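Local coordinates for protein isomerase/lactonizing enzyme (Agrobacterium tumefaciens, PDB 1RVK) that has no established function but belongs to the enolase superfamily, whose members abstract a proton alpha to a carboxylate and stabilise the enolate with bound magnesium, at residues V131-L143 with Y165-W179. Residues are numbered along the deposited sequence; the frame is centred on the assembly and turned at random.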
loop_
_atom_site.group_PDB
_atom_site.type_symbol
_atom_site.label_atom_id
_atom_site.label_comp_id
_atom_site.label_asym_id
_atom_site.label_seq_id
_atom_site.Cartn_x
_atom_site.Cartn_y
_atom_site.Cartn_z
ATOM N N VAL A 131 -15.041 2.279 -5.607
ATOM C CA VAL A 131 -13.987 2.948 -6.349
ATOM C C VAL A 131 -13.294 1.985 -7.295
ATOM O O VAL A 131 -13.144 0.799 -6.992
ATOM C CB VAL A 131 -12.929 3.554 -5.395
ATOM C CG1 VAL A 131 -12.264 2.454 -4.582
ATOM C CG2 VAL A 131 -11.891 4.332 -6.192
ATOM N N LEU A 132 -12.880 2.503 -8.445
ATOM C CA LEU A 132 -12.183 1.695 -9.429
ATOM C C LEU A 132 -10.856 1.240 -8.840
ATOM O O LEU A 132 -10.206 1.979 -8.101
ATOM C CB LEU A 132 -11.901 2.505 -10.697
ATOM C CG LEU A 132 -13.079 2.890 -11.592
ATOM C CD1 LEU A 132 -12.584 3.813 -12.694
ATOM C CD2 LEU A 132 -13.712 1.640 -12.190
ATOM N N ALA A 133 -10.461 0.018 -9.172
ATOM C CA ALA A 133 -9.198 -0.520 -8.696
ATOM C C ALA A 133 -8.378 -0.968 -9.893
ATOM O O ALA A 133 -8.936 -1.370 -10.916
ATOM C CB ALA A 133 -9.452 -1.708 -7.770
ATOM N N TYR A 134 -7.056 -0.865 -9.791
ATOM C CA TYR A 134 -6.216 -1.347 -10.874
ATOM C C TYR A 134 -5.572 -2.628 -10.372
ATOM O O TYR A 134 -5.350 -2.786 -9.172
ATOM C CB TYR A 134 -5.155 -0.310 -11.305
ATOM C CG TYR A 134 -4.103 0.118 -10.287
ATOM C CD1 TYR A 134 -2.999 -0.688 -9.994
ATOM C CD2 TYR A 134 -4.175 1.369 -9.682
ATOM C CE1 TYR A 134 -1.987 -0.246 -9.125
ATOM C CE2 TYR A 134 -3.182 1.818 -8.822
ATOM C CZ TYR A 134 -2.091 1.016 -8.547
ATOM O OH TYR A 134 -1.107 1.492 -7.710
ATOM N N GLY A 135 -5.327 -3.561 -11.283
ATOM C CA GLY A 135 -4.702 -4.811 -10.898
ATOM C C GLY A 135 -3.210 -4.566 -10.845
ATOM O O GLY A 135 -2.590 -4.318 -11.876
ATOM N N SER A 136 -2.642 -4.629 -9.644
ATOM C CA SER A 136 -1.217 -4.389 -9.441
ATOM C C SER A 136 -0.467 -5.718 -9.498
ATOM O O SER A 136 -0.549 -6.528 -8.574
ATOM C CB SER A 136 -1.011 -3.709 -8.083
ATOM O OG SER A 136 0.181 -2.947 -8.053
ATOM N N ILE A 137 0.266 -5.929 -10.587
ATOM C CA ILE A 137 1.008 -7.169 -10.809
ATOM C C ILE A 137 2.332 -7.268 -10.053
ATOM O O ILE A 137 3.116 -6.317 -10.026
ATOM C CB ILE A 137 1.292 -7.363 -12.313
ATOM C CG1 ILE A 137 -0.019 -7.293 -13.099
ATOM C CG2 ILE A 137 1.965 -8.710 -12.548
ATOM C CD1 ILE A 137 0.164 -7.323 -14.605
HETATM N N MSE A 138 2.577 -8.428 -9.447
HETATM C CA MSE A 138 3.817 -8.669 -8.702
HETATM C C MSE A 138 5.061 -8.458 -9.555
HETATM O O MSE A 138 5.004 -8.504 -10.788
HETATM C CB MSE A 138 3.871 -10.107 -8.176
HETATM C CG MSE A 138 2.947 -10.426 -7.023
HETATM SE SE MSE A 138 3.399 -12.157 -6.250
HETATM C CE MSE A 138 2.420 -11.992 -4.596
ATOM N N CYS A 139 6.189 -8.244 -8.884
ATOM C CA CYS A 139 7.467 -8.067 -9.562
ATOM C C CYS A 139 7.721 -9.296 -10.423
ATOM O O CYS A 139 7.208 -10.378 -10.137
ATOM C CB CYS A 139 8.603 -7.933 -8.543
ATOM S SG CYS A 139 8.552 -6.426 -7.556
ATOM N N GLY A 140 8.520 -9.130 -11.469
ATOM C CA GLY A 140 8.819 -10.249 -12.344
ATOM C C GLY A 140 9.600 -11.362 -11.668
ATOM O O GLY A 140 10.241 -11.158 -10.635
ATOM N N ASP A 141 9.551 -12.550 -12.258
ATOM C CA ASP A 141 10.265 -13.696 -11.711
ATOM C C ASP A 141 10.900 -14.520 -12.824
ATOM O O ASP A 141 11.060 -14.045 -13.950
ATOM C CB ASP A 141 9.316 -14.574 -10.882
ATOM C CG ASP A 141 8.035 -14.927 -11.622
ATOM O OD1 ASP A 141 8.115 -15.396 -12.776
ATOM O OD2 ASP A 141 6.941 -14.744 -11.044
ATOM N N GLU A 142 11.280 -15.748 -12.497
ATOM C CA GLU A 142 11.889 -16.642 -13.469
ATOM C C GLU A 142 11.114 -17.957 -13.484
ATOM O O GLU A 142 11.657 -19.018 -13.801
ATOM C CB GLU A 142 13.362 -16.866 -13.118
ATOM C CG GLU A 142 14.200 -15.598 -13.263
ATOM C CD GLU A 142 15.646 -15.787 -12.856
ATOM O OE1 GLU A 142 15.926 -15.841 -11.638
ATOM O OE2 GLU A 142 16.505 -15.882 -13.756
ATOM N N LEU A 143 9.831 -17.859 -13.140
ATOM C CA LEU A 143 8.926 -19.005 -13.102
ATOM C C LEU A 143 8.255 -19.192 -14.457
ATOM O O LEU A 143 7.552 -18.307 -14.940
ATOM C CB LEU A 143 7.845 -18.791 -12.037
ATOM C CG LEU A 143 8.199 -18.966 -10.556
ATOM C CD1 LEU A 143 9.581 -18.439 -10.270
ATOM C CD2 LEU A 143 7.164 -18.245 -9.707
ATOM N N TYR A 165 -10.866 -5.486 -14.288
ATOM C CA TYR A 165 -9.958 -4.374 -14.016
ATOM C C TYR A 165 -9.919 -3.405 -15.194
ATOM O O TYR A 165 -9.746 -3.824 -16.336
ATOM C CB TYR A 165 -8.543 -4.902 -13.749
ATOM C CG TYR A 165 -8.382 -5.605 -12.419
ATOM C CD1 TYR A 165 -8.306 -4.879 -11.232
ATOM C CD2 TYR A 165 -8.295 -6.998 -12.347
ATOM C CE1 TYR A 165 -8.141 -5.518 -10.004
ATOM C CE2 TYR A 165 -8.133 -7.649 -11.116
ATOM C CZ TYR A 165 -8.056 -6.899 -9.953
ATOM O OH TYR A 165 -7.891 -7.521 -8.737
ATOM N N LYS A 166 -10.079 -2.113 -14.910
ATOM C CA LYS A 166 -10.044 -1.085 -15.948
ATOM C C LYS A 166 -8.645 -0.476 -16.058
ATOM O O LYS A 166 -8.357 0.302 -16.970
ATOM C CB LYS A 166 -11.064 0.014 -15.646
ATOM C CG LYS A 166 -12.519 -0.392 -15.884
ATOM C CD LYS A 166 -13.458 0.764 -15.554
ATOM C CE LYS A 166 -14.844 0.574 -16.160
ATOM N NZ LYS A 166 -15.525 -0.667 -15.714
ATOM N N GLY A 167 -7.783 -0.843 -15.118
ATOM C CA GLY A 167 -6.415 -0.355 -15.111
ATOM C C GLY A 167 -5.500 -1.486 -14.682
ATOM O O GLY A 167 -5.924 -2.374 -13.950
ATOM N N ILE A 168 -4.252 -1.459 -15.138
ATOM C CA ILE A 168 -3.284 -2.500 -14.801
ATOM C C ILE A 168 -1.908 -1.886 -14.602
ATOM O O ILE A 168 -1.464 -1.093 -15.432
ATOM C CB ILE A 168 -3.169 -3.539 -15.942
ATOM C CG1 ILE A 168 -4.516 -4.229 -16.150
ATOM C CG2 ILE A 168 -2.087 -4.572 -15.611
ATOM C CD1 ILE A 168 -4.565 -5.102 -17.392
ATOM N N LYS A 169 -1.235 -2.245 -13.511
ATOM C CA LYS A 169 0.107 -1.723 -13.272
ATOM C C LYS A 169 1.115 -2.860 -13.229
ATOM O O LYS A 169 0.923 -3.852 -12.527
ATOM C CB LYS A 169 0.190 -0.943 -11.955
ATOM C CG LYS A 169 1.543 -0.238 -11.787
ATOM C CD LYS A 169 1.583 0.696 -10.581
ATOM C CE LYS A 169 1.765 -0.063 -9.272
ATOM N NZ LYS A 169 1.693 0.859 -8.097
ATOM N N LEU A 170 2.192 -2.720 -13.988
ATOM C CA LEU A 170 3.218 -3.749 -13.991
ATOM C C LEU A 170 4.354 -3.390 -13.055
ATOM O O LEU A 170 4.757 -2.231 -12.982
ATOM C CB LEU A 170 3.836 -3.920 -15.382
ATOM C CG LEU A 170 3.042 -4.269 -16.638
ATOM C CD1 LEU A 170 4.041 -4.543 -17.755
ATOM C CD2 LEU A 170 2.174 -5.493 -16.408
ATOM N N HIS A 171 4.839 -4.382 -12.315
ATOM C CA HIS A 171 6.026 -4.213 -11.483
ATOM C C HIS A 171 6.919 -5.136 -12.304
ATOM O O HIS A 171 6.595 -6.314 -12.462
ATOM C CB HIS A 171 5.861 -4.791 -10.068
ATOM C CG HIS A 171 5.098 -3.907 -9.130
ATOM N ND1 HIS A 171 3.723 -3.919 -9.045
ATOM C CD2 HIS A 171 5.521 -2.987 -8.228
ATOM C CE1 HIS A 171 3.330 -3.047 -8.131
ATOM N NE2 HIS A 171 4.402 -2.468 -7.621
ATOM N N THR A 172 8.010 -4.619 -12.858
ATOM C CA THR A 172 8.869 -5.459 -13.680
ATOM C C THR A 172 9.983 -6.182 -12.923
ATOM O O THR A 172 9.961 -6.243 -11.695
ATOM C CB THR A 172 9.423 -4.654 -14.878
ATOM O OG1 THR A 172 9.802 -3.338 -14.449
ATOM C CG2 THR A 172 8.348 -4.528 -15.954
ATOM N N TRP A 173 10.945 -6.739 -13.652
ATOM C CA TRP A 173 12.032 -7.513 -13.043
ATOM C C TRP A 173 13.060 -6.736 -12.231
ATOM O O TRP A 173 13.567 -5.699 -12.664
ATOM C CB TRP A 173 12.753 -8.317 -14.123
ATOM C CG TRP A 173 11.860 -9.276 -14.845
ATOM C CD1 TRP A 173 11.558 -10.560 -14.476
ATOM C CD2 TRP A 173 11.149 -9.029 -16.062
ATOM N NE1 TRP A 173 10.703 -11.126 -15.394
ATOM C CE2 TRP A 173 10.434 -10.209 -16.376
ATOM C CE3 TRP A 173 11.045 -7.925 -16.920
ATOM C CZ2 TRP A 173 9.625 -10.316 -17.512
ATOM C CZ3 TRP A 173 10.239 -8.032 -18.054
ATOM C CH2 TRP A 173 9.539 -9.222 -18.336
HETATM N N MSE A 174 13.385 -7.273 -11.057
HETATM C CA MSE A 174 14.348 -6.649 -10.160
HETATM C C MSE A 174 15.226 -7.705 -9.495
HETATM O O MSE A 174 14.800 -8.844 -9.298
HETATM C CB MSE A 174 13.604 -5.863 -9.075
HETATM C CG MSE A 174 12.605 -4.848 -9.612
HETATM SE SE MSE A 174 11.721 -3.882 -8.190
HETATM C CE MSE A 174 10.145 -3.329 -9.152
ATOM N N PRO A 175 16.472 -7.349 -9.149
ATOM C CA PRO A 175 17.299 -8.369 -8.496
ATOM C C PRO A 175 16.602 -8.771 -7.192
ATOM O O PRO A 175 15.819 -7.998 -6.640
ATOM C CB PRO A 175 18.631 -7.652 -8.275
ATOM C CG PRO A 175 18.252 -6.197 -8.237
ATOM C CD PRO A 175 17.210 -6.087 -9.317
ATOM N N PRO A 176 16.894 -9.969 -6.664
ATOM C CA PRO A 176 17.835 -10.985 -7.142
ATOM C C PRO A 176 17.547 -11.750 -8.439
ATOM O O PRO A 176 18.162 -12.789 -8.676
ATOM C CB PRO A 176 17.964 -11.914 -5.937
ATOM C CG PRO A 176 16.603 -11.866 -5.347
ATOM C CD PRO A 176 16.277 -10.392 -5.395
ATOM N N VAL A 177 16.624 -11.274 -9.273
ATOM C CA VAL A 177 16.396 -11.968 -10.542
ATOM C C VAL A 177 17.743 -11.894 -11.253
ATOM O O VAL A 177 18.274 -10.809 -11.486
ATOM C CB VAL A 177 15.309 -11.286 -11.412
ATOM C CG1 VAL A 177 15.412 -11.773 -12.861
ATOM C CG2 VAL A 177 13.925 -11.622 -10.869
ATOM N N SER A 178 18.295 -13.061 -11.565
ATOM C CA SER A 178 19.598 -13.200 -12.209
ATOM C C SER A 178 20.100 -12.074 -13.111
ATOM O O SER A 178 21.129 -11.457 -12.835
ATOM C CB SER A 178 19.634 -14.511 -13.003
ATOM O OG SER A 178 19.378 -15.620 -12.161
ATOM N N TRP A 179 19.374 -11.818 -14.190
ATOM C CA TRP A 179 19.765 -10.810 -15.171
ATOM C C TRP A 179 19.254 -9.385 -14.942
ATOM O O TRP A 179 19.659 -8.461 -15.649
ATOM C CB TRP A 179 19.309 -11.275 -16.553
ATOM C CG TRP A 179 17.844 -11.608 -16.584
ATOM C CD1 TRP A 179 17.273 -12.834 -16.391
ATOM C CD2 TRP A 179 16.763 -10.686 -16.761
ATOM N NE1 TRP A 179 15.902 -12.732 -16.437
ATOM C CE2 TRP A 179 15.563 -11.424 -16.664
ATOM C CE3 TRP A 179 16.692 -9.306 -16.992
ATOM C CZ2 TRP A 179 14.304 -10.827 -16.792
ATOM C CZ3 TRP A 179 15.438 -8.713 -17.119
ATOM C CH2 TRP A 179 14.263 -9.476 -17.019
HETATM O O HOH W 1 -11.064 -1.008 -12.503
HETATM O O HOH W 2 11.569 -8.993 -9.698
HETATM O O HOH W 3 12.835 -14.195 -16.219
#
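K169 NZ donates to Y134 OH at 2.9 Å: CG is anti to the backbone N (chi1 -172°), K169 CB lies 3.6 Å from Y134 CE1, and a bend at chi3 (78°) brings NZ to the hydroxyl. A lysine suits this buried place because its long chain reaches two carboxylates as well as the phenol: NZ forms salt bridges with E232, a magnesium ligand, and E329. E329 also takes a bond from S136 OG, which lies in the plane of the H171 ring, at its edge, 3.2 Å from CE1. The imidazole gives its ND1 proton to the backbone oxygen of I137 at 2.7 Å, a bond bent to 133° at the hydrogen; this limits rotation of the side chain, which comes within about 4 Å of the magnesium.

These groups are carried by a parallel ladder: G135 N to G167 O, K169 N to G135 O, and I137 N to K169 O. Lacking a side chain, G135 lets the Y165 ring lie across the strand, G135 CA sitting 3.8 Å from the ring centroid over one face, a CH-pi contact. I137 CD1 presses on L170 CD2 at 3.3 Å, against helix 150-163. Beyond the strands, G140 CA similarly sits over the five-membered ring of W173. The two strands, joined through helix 150-163, form a right-handed beta-alpha-beta unit of the enolase-superfamily barrel, with polar residues directed to the metal site and aliphatic ones to the helices.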